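Local coordinates for glucose-resistance amylase regulator (Weissella paramesenteroides ATCC 33313, PDB 4RK6), which binds D-glucose in its sugar-binding core and, as a LacI-family repressor, probably controls transcription by binding regulatory DNA, at residues V67-L73 / I90-T96; I82-L86 / L99-I103; G31-T35 / P245-R249; L48-E52 / D76-M81; R11-V17 / Y41-Y47. All blocks are in the same frame, centred on the assembly; numbering follows the deposited sequence.

All five contacts belong to one lobe of the sugar-binding core. Along the chain, interaction 5 closes first, its strands 12-18 and 42-48 enclosing helix 24-39; interaction 1 then interleaves with both 4 and 2, while interaction 3 opens within interaction 5 and closes last, at helix 244-257, 210 residues on. Interactions 1 and 5 share one parallel sheet, centres about 9 Å apart, because strand 12-18 lies beside strand 69-72. Interactions 2 and 4 both use helix 79-87 on one face; interaction 3 packs against the other, about 21 and 24 Å from them between centres. Interaction 1 carries this framework to the glucose through Thr-96.

Interaction 1: residues V67-L73 / I90-T96; sequences VGAVFML and ISVISLT. With GLC (alpha-D-glucopyranose), chain C.
Five backbone hydrogen bonds tie Gly-68, Val-70 and Met-72 to Ser-91, Ile-93 and Leu-95, with both strands running the same way at 17°. Val-70 gives its N-H to Ser-91 O at 2.8 Å and takes one on its O from Ile-93 N at 3.1 Å; Met-72, a selenomethionine, repeats the pattern with Ile-93 O and Leu-95 N. Helix 79-87 links the two strands in a beta-alpha-beta crossover of the periplasmic-binding-protein-like fold. Apolar contacts split between the sheet's two faces. On one, Phe-71 and Ile-93 run alongside each other, Phe-71 CE1 3.8 Å from Ile-93 CD1, and Leu-95 CD1 reaches Phe-71 CD1 obliquely; helices 24-39 and 244-257 cover this side. On the other, chi1 of -52° sets Met-72 CG anti to its carbonyl carbon, 4.0 Å from Val-92 CG1, beneath helix 79-87. Polar contact with the sugar comes at the strand end: Thr-96 OG1 receives a hydrogen bond from glucose O2 at 2.8 Å and donates to Leu-95 O at 2.6 Å.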
# COMPACT_ATOMS: atom_id res chain seq x y z
N VAL A 67 8.24 -15.26 -21.19
CA VAL A 67 8.37 -15.60 -19.78
C VAL A 67 8.43 -17.12 -19.62
O VAL A 67 7.83 -17.87 -20.41
CB VAL A 67 7.26 -14.98 -18.91
CG1 VAL A 67 7.29 -13.46 -19.02
CG2 VAL A 67 5.89 -15.53 -19.30
N GLY A 68 9.20 -17.58 -18.65
CA GLY A 68 9.27 -19.00 -18.33
C GLY A 68 8.13 -19.46 -17.43
O GLY A 68 7.80 -20.64 -17.39
N ALA A 69 7.57 -18.51 -16.69
CA ALA A 69 6.56 -18.80 -15.68
C ALA A 69 5.74 -17.58 -15.45
O ALA A 69 6.23 -16.47 -15.63
CB ALA A 69 7.20 -19.24 -14.37
N VAL A 70 4.50 -17.78 -15.02
CA VAL A 70 3.60 -16.69 -14.69
C VAL A 70 3.01 -17.03 -13.36
O VAL A 70 2.46 -18.10 -13.18
CB VAL A 70 2.48 -16.52 -15.73
CG1 VAL A 70 1.47 -15.47 -15.26
CG2 VAL A 70 3.07 -16.16 -17.08
N PHE A 71 3.13 -16.10 -12.42
CA PHE A 71 2.60 -16.24 -11.11
C PHE A 71 1.31 -15.45 -11.03
O PHE A 71 1.30 -14.27 -11.33
CB PHE A 71 3.61 -15.76 -10.08
CG PHE A 71 4.85 -16.61 -10.09
CD1 PHE A 71 4.81 -17.89 -9.55
CD2 PHE A 71 6.00 -16.20 -10.73
CE1 PHE A 71 5.92 -18.71 -9.60
CE2 PHE A 71 7.11 -17.01 -10.77
CZ PHE A 71 7.07 -18.27 -10.21
N MSE A 72 0.24 -16.12 -10.61
CA MSE A 72 -1.09 -15.50 -10.52
C MSE A 72 -1.45 -15.24 -9.08
O MSE A 72 -1.42 -16.15 -8.26
CB MSE A 72 -2.11 -16.48 -11.09
CG MSE A 72 -1.68 -16.94 -12.48
SE MSE A 72 -2.02 -15.50 -13.78
CE MSE A 72 -1.71 -16.56 -15.41
N LEU A 73 -1.82 -14.00 -8.75
CA LEU A 73 -2.22 -13.65 -7.38
C LEU A 73 -3.74 -13.54 -7.21
O LEU A 73 -4.24 -13.71 -6.10
CB LEU A 73 -1.61 -12.31 -6.96
CG LEU A 73 -0.12 -12.05 -7.19
CD1 LEU A 73 0.35 -11.00 -6.19
CD2 LEU A 73 0.72 -13.30 -7.07
N ILE A 90 4.60 -22.59 -20.82
CA ILE A 90 4.93 -21.65 -19.74
C ILE A 90 4.32 -22.20 -18.45
O ILE A 90 3.17 -22.63 -18.44
CB ILE A 90 4.37 -20.26 -20.07
CG1 ILE A 90 5.04 -19.73 -21.34
CG2 ILE A 90 4.55 -19.30 -18.89
CD1 ILE A 90 4.46 -18.43 -21.84
N SER A 91 5.11 -22.23 -17.38
CA SER A 91 4.63 -22.67 -16.09
C SER A 91 3.69 -21.65 -15.50
O SER A 91 3.92 -20.44 -15.60
CB SER A 91 5.79 -22.89 -15.12
OG SER A 91 6.52 -24.03 -15.50
N VAL A 92 2.63 -22.13 -14.89
CA VAL A 92 1.66 -21.24 -14.25
C VAL A 92 1.49 -21.75 -12.85
O VAL A 92 1.24 -22.93 -12.65
CB VAL A 92 0.30 -21.23 -14.99
CG1 VAL A 92 -0.66 -20.29 -14.32
CG2 VAL A 92 0.48 -20.84 -16.45
N ILE A 93 1.65 -20.85 -11.88
CA ILE A 93 1.53 -21.18 -10.49
C ILE A 93 0.67 -20.11 -9.83
O ILE A 93 0.87 -18.94 -10.10
CB ILE A 93 2.91 -21.27 -9.82
CG1 ILE A 93 3.69 -22.46 -10.40
CG2 ILE A 93 2.77 -21.41 -8.31
CD1 ILE A 93 5.16 -22.44 -10.08
N SER A 94 -0.28 -20.50 -9.00
CA SER A 94 -1.13 -19.52 -8.30
C SER A 94 -0.73 -19.36 -6.84
O SER A 94 -0.25 -20.29 -6.19
CB SER A 94 -2.62 -19.84 -8.47
OG SER A 94 -2.98 -21.06 -7.87
N LEU A 95 -0.92 -18.14 -6.34
CA LEU A 95 -0.46 -17.73 -5.02
C LEU A 95 -1.61 -17.18 -4.20
O LEU A 95 -2.33 -16.30 -4.65
CB LEU A 95 0.65 -16.68 -5.16
CG LEU A 95 2.05 -17.20 -5.54
CD1 LEU A 95 2.12 -17.90 -6.87
CD2 LEU A 95 3.00 -16.01 -5.56
N THR A 96 -1.79 -17.75 -3.01
CA THR A 96 -2.84 -17.40 -2.04
C THR A 96 -4.21 -17.91 -2.45
O THR A 96 -5.21 -17.67 -1.79
CB THR A 96 -2.90 -15.88 -1.70
OG1 THR A 96 -3.61 -15.17 -2.72
CG2 THR A 96 -1.51 -15.31 -1.51
C1 GLC C . -6.62 -11.99 -1.21
C2 GLC C . -5.75 -13.14 -0.70
C3 GLC C . -6.00 -13.47 0.75
C4 GLC C . -6.01 -12.18 1.58
C5 GLC C . -7.14 -11.30 1.05
C6 GLC C . -7.22 -9.97 1.80
O1 GLC C . -7.85 -12.53 -1.53
O2 GLC C . -6.00 -14.33 -1.46
O3 GLC C . -4.91 -14.31 1.14
O4 GLC C . -6.16 -12.49 2.94
O5 GLC C . -6.90 -10.95 -0.29
O6 GLC C . -6.05 -9.24 1.66

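Interaction 2: residues I82-L86 / L99-I103; sequences IDKLL and LSEQI
Ile-82 overlaps Ile-103 with one branch and the loop before it with the other: its CG2 meets Ile-103 CG2 at 4.0 Å, the side chains crossing at about a right angle, while CD1 extends to Leu-99 CB at 4.3 Å. The contact joins helix 79-87 to the loop between strands 91-95 and 104-108 of the alpha/beta sugar-binding fold, a loop that contains a type I turn from Ser-100 to Ile-103. One helical turn on, Leu-86 CD1 touches the same Ile-103 methyl at 4.1 Å, so CG2 is shared by two helix side chains. With chi1 at 70°, Ile-103 turns CG1 between its backbone N and carbonyl carbon and presents CG2 to the helix. The polar part lies at the more exposed border. Ser-100 OG takes the backbone N-H of Gln-102 in an ST turn and donates to Gln-102 OE1 on a lone pair, steadying the amide's rotation. The other end of that amide is used across the contact: Gln-102 NE2 meets the syn side of Asp-83 OD1 at 2.9 Å, nearly straight at 171°.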
# COMPACT_ATOMS: atom_id res chain seq x y z
N ILE A 82 -4.96 -19.25 -18.45
CA ILE A 82 -4.21 -20.35 -17.84
C ILE A 82 -3.95 -21.39 -18.91
O ILE A 82 -2.80 -21.78 -19.14
CB ILE A 82 -4.97 -20.97 -16.65
CG1 ILE A 82 -5.08 -19.97 -15.49
CG2 ILE A 82 -4.28 -22.25 -16.18
CD1 ILE A 82 -6.12 -20.34 -14.46
N ASP A 83 -5.00 -21.83 -19.60
CA ASP A 83 -4.83 -22.77 -20.70
C ASP A 83 -3.87 -22.30 -21.79
O ASP A 83 -2.98 -23.04 -22.17
CB ASP A 83 -6.17 -23.15 -21.35
CG ASP A 83 -6.99 -24.09 -20.48
OD1 ASP A 83 -6.47 -25.18 -20.12
OD2 ASP A 83 -8.17 -23.75 -20.18
N LYS A 84 -4.03 -21.07 -22.30
CA LYS A 84 -3.14 -20.59 -23.36
C LYS A 84 -1.67 -20.55 -22.91
O LYS A 84 -0.77 -20.90 -23.67
CB LYS A 84 -3.61 -19.23 -23.89
CG LYS A 84 -4.80 -19.33 -24.84
CD LYS A 84 -5.18 -17.96 -25.39
CE LYS A 84 -5.86 -18.01 -26.75
NZ LYS A 84 -4.99 -18.61 -27.79
N LEU A 85 -1.43 -20.18 -21.66
CA LEU A 85 -0.05 -20.13 -21.16
C LEU A 85 0.52 -21.53 -21.04
O LEU A 85 1.61 -21.81 -21.54
CB LEU A 85 0.05 -19.38 -19.83
CG LEU A 85 -0.24 -17.89 -19.93
CD1 LEU A 85 -0.54 -17.35 -18.55
CD2 LEU A 85 0.91 -17.12 -20.57
N LEU A 86 -0.23 -22.44 -20.43
CA LEU A 86 0.24 -23.82 -20.32
C LEU A 86 0.52 -24.42 -21.69
O LEU A 86 1.48 -25.17 -21.86
CB LEU A 86 -0.78 -24.68 -19.57
CG LEU A 86 -1.03 -24.40 -18.09
CD1 LEU A 86 -2.23 -25.19 -17.61
CD2 LEU A 86 0.19 -24.74 -17.24
N LEU A 99 -6.33 -21.63 -8.16
CA LEU A 99 -7.05 -21.16 -9.35
C LEU A 99 -7.55 -22.28 -10.24
O LEU A 99 -8.63 -22.19 -10.80
CB LEU A 99 -6.17 -20.24 -10.20
CG LEU A 99 -5.99 -18.84 -9.64
CD1 LEU A 99 -5.12 -18.02 -10.57
CD2 LEU A 99 -7.34 -18.16 -9.44
N SER A 100 -6.74 -23.32 -10.41
CA SER A 100 -7.10 -24.44 -11.27
C SER A 100 -6.46 -25.71 -10.79
O SER A 100 -5.33 -25.72 -10.32
CB SER A 100 -6.69 -24.19 -12.72
OG SER A 100 -6.81 -25.39 -13.47
N GLU A 101 -7.22 -26.80 -10.93
CA GLU A 101 -6.72 -28.16 -10.73
C GLU A 101 -5.52 -28.54 -11.61
O GLU A 101 -4.77 -29.46 -11.29
CB GLU A 101 -7.88 -29.16 -10.94
CG GLU A 101 -8.51 -29.18 -12.34
CD GLU A 101 -9.37 -27.96 -12.68
OE1 GLU A 101 -9.62 -27.72 -13.88
OE2 GLU A 101 -9.81 -27.23 -11.77
N GLN A 102 -5.34 -27.80 -12.71
CA GLN A 102 -4.27 -28.02 -13.65
C GLN A 102 -2.91 -27.51 -13.18
O GLN A 102 -1.89 -27.85 -13.78
CB GLN A 102 -4.57 -27.31 -14.98
CG GLN A 102 -5.81 -27.76 -15.72
CD GLN A 102 -6.22 -26.73 -16.76
OE1 GLN A 102 -6.56 -25.60 -16.43
NE2 GLN A 102 -6.14 -27.11 -18.02
N ILE A 103 -2.90 -26.67 -12.14
CA ILE A 103 -1.67 -25.98 -11.75
C ILE A 103 -1.35 -26.09 -10.27
O ILE A 103 -2.22 -26.37 -9.47
CB ILE A 103 -1.73 -24.48 -12.14
CG1 ILE A 103 -2.72 -23.69 -11.29
CG2 ILE A 103 -2.00 -24.32 -13.63
CD1 ILE A 103 -2.66 -22.20 -11.61

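Interaction 3: residues G31-T35 / P245-R249; sequences GLYET and PEIGR
The Arg-249 guanidinium has Glu-34 OE2 at its edge, close to its plane, and the backbone of its own helix, Pro-245 C and Glu-246 CA, against one face toward the rim. This is helix-helix packing between helices 24-39 and 244-257, whose short segments cross at -42° with axes 7.3 Å apart. Two glycines allow that approach: Gly-31 and Gly-248 bring backbone against backbone, and Gly-31 CA makes a CA-H...O contact with Pro-245 O at 3.3 Å. Leu-32 CD2 closes over Gly-248 O at 3.4 Å. On the other flank, Arg-249 CG lies against Gly-31 O and Thr-35 OG1. Arg-249 then bends at chi3 (-71°), setting its head between two acidic residues in a salt-bridge network. NE and NH2 both grip Glu-246 OE1 side-on, so that one guanidinium serves two carboxylates, and this grip should limit its rotation. Across the helices, Arg-249 NH1 reaches Glu-34 OE2 at 2.6 Å, from above a carboxylate turned 86° to the guanidinium plane.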
# COMPACT_ATOMS: atom_id res chain seq x y z
N GLY A 31 9.10 -11.38 -1.88
CA GLY A 31 9.58 -12.76 -1.82
C GLY A 31 9.97 -13.31 -3.18
O GLY A 31 11.03 -13.94 -3.34
N LEU A 32 9.10 -13.12 -4.16
CA LEU A 32 9.38 -13.52 -5.55
C LEU A 32 10.69 -12.93 -6.03
O LEU A 32 11.53 -13.61 -6.60
CB LEU A 32 8.29 -13.03 -6.48
CG LEU A 32 7.01 -13.82 -6.55
CD1 LEU A 32 6.08 -13.03 -7.44
CD2 LEU A 32 7.25 -15.22 -7.12
N TYR A 33 10.84 -11.64 -5.78
CA TYR A 33 12.00 -10.87 -6.20
C TYR A 33 13.30 -11.40 -5.60
O TYR A 33 14.30 -11.57 -6.32
CB TYR A 33 11.79 -9.42 -5.80
CG TYR A 33 12.83 -8.49 -6.34
CD1 TYR A 33 12.71 -7.96 -7.63
CD2 TYR A 33 13.91 -8.09 -5.56
CE1 TYR A 33 13.66 -7.08 -8.13
CE2 TYR A 33 14.86 -7.21 -6.04
CZ TYR A 33 14.74 -6.71 -7.32
OH TYR A 33 15.70 -5.84 -7.78
N GLU A 34 13.31 -11.65 -4.30
CA GLU A 34 14.52 -12.20 -3.69
C GLU A 34 14.94 -13.54 -4.29
O GLU A 34 16.13 -13.78 -4.44
CB GLU A 34 14.47 -12.23 -2.17
CG GLU A 34 13.31 -12.94 -1.51
CD GLU A 34 13.34 -12.74 -0.01
OE1 GLU A 34 14.44 -12.81 0.56
OE2 GLU A 34 12.27 -12.53 0.60
N THR A 35 13.99 -14.40 -4.67
CA THR A 35 14.35 -15.69 -5.25
C THR A 35 14.70 -15.57 -6.73
O THR A 35 15.57 -16.29 -7.21
CB THR A 35 13.26 -16.76 -5.00
OG1 THR A 35 13.06 -16.88 -3.59
CG2 THR A 35 13.67 -18.11 -5.55
N PRO A 245 5.94 -13.05 2.06
CA PRO A 245 7.20 -13.22 1.34
C PRO A 245 7.56 -14.70 1.18
O PRO A 245 8.07 -15.04 0.11
CB PRO A 245 8.23 -12.46 2.20
CG PRO A 245 7.41 -11.53 3.06
CD PRO A 245 6.10 -12.26 3.29
N GLU A 246 7.26 -15.53 2.17
CA GLU A 246 7.55 -16.97 2.06
C GLU A 246 6.71 -17.59 0.94
O GLU A 246 7.21 -18.38 0.13
CB GLU A 246 7.37 -17.68 3.37
CG GLU A 246 7.65 -19.17 3.30
CD GLU A 246 9.12 -19.52 3.11
OE1 GLU A 246 9.99 -18.62 3.01
OE2 GLU A 246 9.39 -20.74 3.09
N ILE A 247 5.44 -17.19 0.85
CA ILE A 247 4.61 -17.64 -0.29
C ILE A 247 5.28 -17.33 -1.62
O ILE A 247 5.35 -18.19 -2.49
CB ILE A 247 3.17 -17.05 -0.20
CG1 ILE A 247 2.46 -17.63 1.02
CG2 ILE A 247 2.39 -17.31 -1.48
CD1 ILE A 247 1.22 -16.84 1.44
N GLY A 248 5.79 -16.11 -1.78
CA GLY A 248 6.48 -15.72 -3.00
C GLY A 248 7.75 -16.54 -3.22
O GLY A 248 7.98 -17.06 -4.31
N ARG A 249 8.58 -16.68 -2.18
CA ARG A 249 9.83 -17.45 -2.35
C ARG A 249 9.57 -18.90 -2.76
O ARG A 249 10.24 -19.44 -3.65
CB ARG A 249 10.65 -17.45 -1.05
CG ARG A 249 11.28 -16.11 -0.70
CD ARG A 249 12.31 -16.28 0.42
NE ARG A 249 11.68 -16.55 1.71
CZ ARG A 249 11.22 -15.61 2.55
NH1 ARG A 249 11.35 -14.31 2.28
NH2 ARG A 249 10.67 -15.99 3.69
O HOH W 1 13.40 -19.88 -2.60

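Interaction 4: residues L48-E52 / D76-M81; sequences LDEDE and DIPSWM
Two acidic side chains face each other here without a hydrogen bond: Glu-50 OE2 lies 3.2 Å from Asp-76 OD2, the carboxylate planes 52° apart. Glu-50 is poorly ordered, so its position is uncertain; if it is right, the closeness would tend to raise the proton affinity of one of the pair. The contact joins the turn from strand 42-48 into helix 52-64 to the loop and first turn of helix 79-87 in the alpha/beta fold. Asp-51 N-caps the first helix, and Asp-49, two residues earlier, accepts the Asp-51 N-H in an Asx turn. Asp-49 also bonds to His-54 and, weakly, to Tyr-33 of the second subunit. Beneath the acidic pair, Leu-48 fills the inner part with both methyls: CD2 presses on Ile-77 CD1 at 3.5 Å, tight for two carbons, and CD1 meets Met-81 CE, a selenomethionine methyl, at 3.8 Å. At the outer end, Pro-78 CG and Met-81 CB sit against one face of the Trp-80 indole toward its rim. Trp-80 NE1 donates a hydrogen bond to Glu-52 OE1 at 2.9 Å (161°), the oxygen near the ring plane and the nitrogen above the carboxylate plane.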
# COMPACT_ATOMS: atom_id res chain seq x y z
N LEU A 48 -3.96 -6.62 -14.10
CA LEU A 48 -5.09 -7.22 -14.80
C LEU A 48 -6.39 -6.58 -14.31
O LEU A 48 -6.66 -6.58 -13.10
CB LEU A 48 -5.13 -8.72 -14.53
CG LEU A 48 -5.98 -9.54 -15.50
CD1 LEU A 48 -5.17 -9.82 -16.76
CD2 LEU A 48 -6.42 -10.83 -14.84
N ASP A 49 -7.18 -6.04 -15.23
CA ASP A 49 -8.51 -5.51 -14.88
C ASP A 49 -9.60 -6.53 -15.25
O ASP A 49 -9.28 -7.68 -15.54
CB ASP A 49 -8.75 -4.10 -15.47
CG ASP A 49 -8.76 -4.05 -16.99
OD1 ASP A 49 -8.84 -5.11 -17.66
OD2 ASP A 49 -8.71 -2.92 -17.52
N GLU A 50 -10.86 -6.12 -15.22
CA GLU A 50 -11.98 -7.04 -15.41
C GLU A 50 -12.47 -7.11 -16.87
O GLU A 50 -13.49 -7.72 -17.15
CB GLU A 50 -13.14 -6.64 -14.49
CG GLU A 50 -13.99 -7.80 -13.99
CD GLU A 50 -13.28 -8.64 -12.96
OE1 GLU A 50 -12.86 -8.09 -11.92
OE2 GLU A 50 -13.14 -9.87 -13.18
N ASP A 51 -11.72 -6.51 -17.79
CA ASP A 51 -12.15 -6.36 -19.17
C ASP A 51 -11.46 -7.42 -19.99
O ASP A 51 -10.25 -7.37 -20.19
CB ASP A 51 -11.77 -4.97 -19.69
CG ASP A 51 -12.17 -4.73 -21.14
OD1 ASP A 51 -11.58 -5.34 -22.06
OD2 ASP A 51 -13.07 -3.90 -21.37
N GLU A 52 -12.23 -8.38 -20.50
CA GLU A 52 -11.65 -9.49 -21.24
C GLU A 52 -10.68 -9.07 -22.37
O GLU A 52 -9.66 -9.74 -22.59
CB GLU A 52 -12.75 -10.42 -21.78
CG GLU A 52 -12.25 -11.82 -22.08
CD GLU A 52 -13.29 -12.88 -21.82
OE1 GLU A 52 -13.04 -13.78 -20.96
OE2 GLU A 52 -14.36 -12.79 -22.46
N ASP A 76 -9.43 -14.29 -9.90
CA ASP A 76 -10.32 -13.92 -11.00
C ASP A 76 -9.74 -14.14 -12.42
O ASP A 76 -10.22 -13.55 -13.39
CB ASP A 76 -10.68 -12.43 -10.82
CG ASP A 76 -12.17 -12.16 -10.94
OD1 ASP A 76 -12.87 -12.91 -11.66
OD2 ASP A 76 -12.64 -11.18 -10.32
N ILE A 77 -8.75 -15.00 -12.56
CA ILE A 77 -8.08 -15.17 -13.85
C ILE A 77 -8.96 -16.01 -14.77
O ILE A 77 -9.47 -17.06 -14.34
CB ILE A 77 -6.72 -15.88 -13.69
CG1 ILE A 77 -5.80 -15.08 -12.74
CG2 ILE A 77 -6.05 -16.06 -15.04
CD1 ILE A 77 -5.35 -13.74 -13.29
N PRO A 78 -9.13 -15.58 -16.03
CA PRO A 78 -9.93 -16.42 -16.93
C PRO A 78 -9.25 -17.75 -17.26
O PRO A 78 -8.03 -17.80 -17.44
CB PRO A 78 -10.06 -15.56 -18.18
CG PRO A 78 -8.91 -14.62 -18.12
CD PRO A 78 -8.78 -14.30 -16.67
N SER A 79 -10.04 -18.81 -17.35
CA SER A 79 -9.50 -20.12 -17.68
C SER A 79 -8.69 -20.15 -18.97
O SER A 79 -7.70 -20.87 -19.05
CB SER A 79 -10.63 -21.16 -17.74
OG SER A 79 -11.28 -21.22 -16.48
N TRP A 80 -9.12 -19.38 -19.98
CA TRP A 80 -8.44 -19.37 -21.26
C TRP A 80 -7.00 -18.86 -21.14
O TRP A 80 -6.16 -19.28 -21.91
CB TRP A 80 -9.22 -18.59 -22.36
CG TRP A 80 -9.49 -17.13 -22.05
CD1 TRP A 80 -10.68 -16.59 -21.64
CD2 TRP A 80 -8.57 -16.03 -22.15
NE1 TRP A 80 -10.55 -15.23 -21.47
CE2 TRP A 80 -9.27 -14.86 -21.77
CE3 TRP A 80 -7.22 -15.93 -22.52
CZ2 TRP A 80 -8.66 -13.60 -21.75
CZ3 TRP A 80 -6.61 -14.67 -22.49
CH2 TRP A 80 -7.33 -13.53 -22.10
N MSE A 81 -6.73 -17.97 -20.19
CA MSE A 81 -5.36 -17.44 -20.00
C MSE A 81 -4.46 -18.52 -19.43
O MSE A 81 -3.35 -18.68 -19.89
CB MSE A 81 -5.33 -16.21 -19.06
CG MSE A 81 -3.94 -15.55 -19.06
SE MSE A 81 -4.03 -14.03 -17.81
CE MSE A 81 -5.24 -12.97 -18.92

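Interaction 5: residues R11-V17 / Y41-Y47; sequences RVVGVVV and YELLITY
Chi1 of -86° sets the Tyr-41 ring anti to its carbonyl carbon and back over strand 12-18, while chi1 of -145° puts Arg-11 CG over the ring centre in a CH-pi contact, 3.6 Å from the Tyr-41 centroid. The extended chain beyond CG brings one face of the guanidinium over Tyr-41 CE1. Val-13 CG1 touches Tyr-41 CD2 at 3.7 Å. Farther along, Leu-43 CD1 lies between Val-13 CG2 and Val-15 CG2; its 3.2 Å to Val-15 CG2 is closer than usual van der Waals contact. Ile-45 CD1 follows against Val-15 CB at 3.6 Å. Beneath these side chains the parallel backbones form a regular ladder, exemplified by Leu-44 N to Val-13 O at 2.9 Å; Thr-46 OG1 adds a weak bond to Val-15 O. Helix 24-39 links the two strands in a beta-alpha-beta unit and packs on Val-13, Val-15 and Val-17. Strand 69-72 adjoins strand 12-18, while strand 42-48 is outermost within the chain, and the second subunit hydrogen-bonds to the backbone of Ile-45.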
# COMPACT_ATOMS: atom_id res chain seq x y z
N ARG A 11 15.25 -15.51 -19.69
CA ARG A 11 15.29 -15.75 -18.22
C ARG A 11 14.44 -14.70 -17.47
O ARG A 11 14.94 -13.90 -16.68
CB ARG A 11 16.74 -15.76 -17.74
CG ARG A 11 17.02 -16.73 -16.62
CD ARG A 11 18.48 -17.13 -16.56
NE ARG A 11 18.74 -18.01 -15.41
CZ ARG A 11 18.43 -19.30 -15.35
NH1 ARG A 11 18.70 -19.99 -14.25
NH2 ARG A 11 17.84 -19.92 -16.38
N VAL A 12 13.13 -14.74 -17.74
CA VAL A 12 12.18 -13.82 -17.14
C VAL A 12 10.95 -14.59 -16.66
O VAL A 12 10.59 -15.57 -17.29
CB VAL A 12 11.73 -12.75 -18.16
CG1 VAL A 12 10.65 -11.86 -17.57
CG2 VAL A 12 12.92 -11.93 -18.61
N VAL A 13 10.39 -14.16 -15.52
CA VAL A 13 9.09 -14.62 -15.02
C VAL A 13 8.13 -13.44 -14.88
O VAL A 13 8.55 -12.30 -14.65
CB VAL A 13 9.17 -15.38 -13.67
CG1 VAL A 13 10.05 -16.62 -13.85
CG2 VAL A 13 9.65 -14.50 -12.54
N GLY A 14 6.85 -13.71 -15.04
CA GLY A 14 5.83 -12.67 -14.95
C GLY A 14 4.97 -12.86 -13.73
O GLY A 14 4.80 -13.97 -13.24
N VAL A 15 4.42 -11.77 -13.23
CA VAL A 15 3.48 -11.83 -12.11
C VAL A 15 2.29 -11.00 -12.51
O VAL A 15 2.46 -9.89 -13.00
CB VAL A 15 4.06 -11.26 -10.81
CG1 VAL A 15 3.12 -11.50 -9.64
CG2 VAL A 15 5.41 -11.88 -10.52
N VAL A 16 1.10 -11.55 -12.34
CA VAL A 16 -0.14 -10.88 -12.72
C VAL A 16 -0.82 -10.48 -11.42
O VAL A 16 -1.17 -11.32 -10.60
CB VAL A 16 -1.06 -11.77 -13.60
CG1 VAL A 16 -2.36 -11.05 -13.95
CG2 VAL A 16 -0.36 -12.16 -14.88
N VAL A 17 -0.99 -9.17 -11.26
CA VAL A 17 -1.57 -8.57 -10.06
C VAL A 17 -2.91 -7.91 -10.42
O VAL A 17 -3.00 -7.24 -11.44
CB VAL A 17 -0.63 -7.49 -9.50
CG1 VAL A 17 -1.14 -6.91 -8.18
CG2 VAL A 17 0.78 -8.06 -9.32
N TYR A 41 17.04 -14.60 -12.71
CA TYR A 41 15.83 -14.26 -13.46
C TYR A 41 15.49 -12.81 -13.19
O TYR A 41 15.88 -12.23 -12.18
CB TYR A 41 14.63 -15.10 -13.00
CG TYR A 41 14.51 -16.43 -13.69
CD1 TYR A 41 15.28 -17.51 -13.28
CD2 TYR A 41 13.63 -16.61 -14.74
CE1 TYR A 41 15.18 -18.74 -13.91
CE2 TYR A 41 13.51 -17.83 -15.37
CZ TYR A 41 14.30 -18.89 -14.96
OH TYR A 41 14.20 -20.10 -15.57
N GLU A 42 14.74 -12.25 -14.12
CA GLU A 42 14.15 -10.95 -13.94
C GLU A 42 12.64 -11.10 -13.81
O GLU A 42 12.07 -12.07 -14.29
CB GLU A 42 14.53 -10.01 -15.09
CG GLU A 42 15.66 -9.06 -14.69
CD GLU A 42 15.34 -8.31 -13.41
OE1 GLU A 42 16.24 -8.21 -12.54
OE2 GLU A 42 14.18 -7.86 -13.26
N LEU A 43 12.04 -10.14 -13.13
CA LEU A 43 10.63 -10.18 -12.77
C LEU A 43 9.85 -9.09 -13.53
O LEU A 43 10.17 -7.92 -13.42
CB LEU A 43 10.53 -9.98 -11.28
CG LEU A 43 9.17 -10.08 -10.64
CD1 LEU A 43 8.58 -11.45 -10.92
CD2 LEU A 43 9.32 -9.82 -9.15
N LEU A 44 8.86 -9.48 -14.31
CA LEU A 44 7.95 -8.53 -14.99
C LEU A 44 6.65 -8.50 -14.22
O LEU A 44 6.07 -9.57 -13.96
CB LEU A 44 7.66 -8.97 -16.41
CG LEU A 44 8.51 -8.43 -17.56
CD1 LEU A 44 9.99 -8.43 -17.23
CD2 LEU A 44 8.21 -9.26 -18.81
N ILE A 45 6.17 -7.32 -13.86
CA ILE A 45 4.91 -7.18 -13.16
C ILE A 45 3.90 -6.53 -14.10
O ILE A 45 4.19 -5.52 -14.76
CB ILE A 45 5.06 -6.32 -11.89
CG1 ILE A 45 6.18 -6.86 -10.98
CG2 ILE A 45 3.74 -6.21 -11.16
CD1 ILE A 45 5.90 -8.21 -10.38
N THR A 46 2.71 -7.12 -14.17
CA THR A 46 1.65 -6.64 -15.04
C THR A 46 0.38 -6.60 -14.19
O THR A 46 0.22 -7.38 -13.25
CB THR A 46 1.46 -7.56 -16.28
OG1 THR A 46 1.08 -8.87 -15.87
CG2 THR A 46 2.73 -7.63 -17.11
N TYR A 47 -0.52 -5.67 -14.51
CA TYR A 47 -1.81 -5.59 -13.85
C TYR A 47 -2.91 -6.13 -14.75
O TYR A 47 -2.80 -6.14 -15.98
CB TYR A 47 -2.13 -4.16 -13.40
CG TYR A 47 -1.25 -3.70 -12.28
CD1 TYR A 47 -1.50 -4.08 -10.96
CD2 TYR A 47 -0.14 -2.89 -12.52
CE1 TYR A 47 -0.68 -3.66 -9.93
CE2 TYR A 47 0.69 -2.47 -11.49
CZ TYR A 47 0.41 -2.86 -10.19
OH TYR A 47 1.22 -2.45 -9.16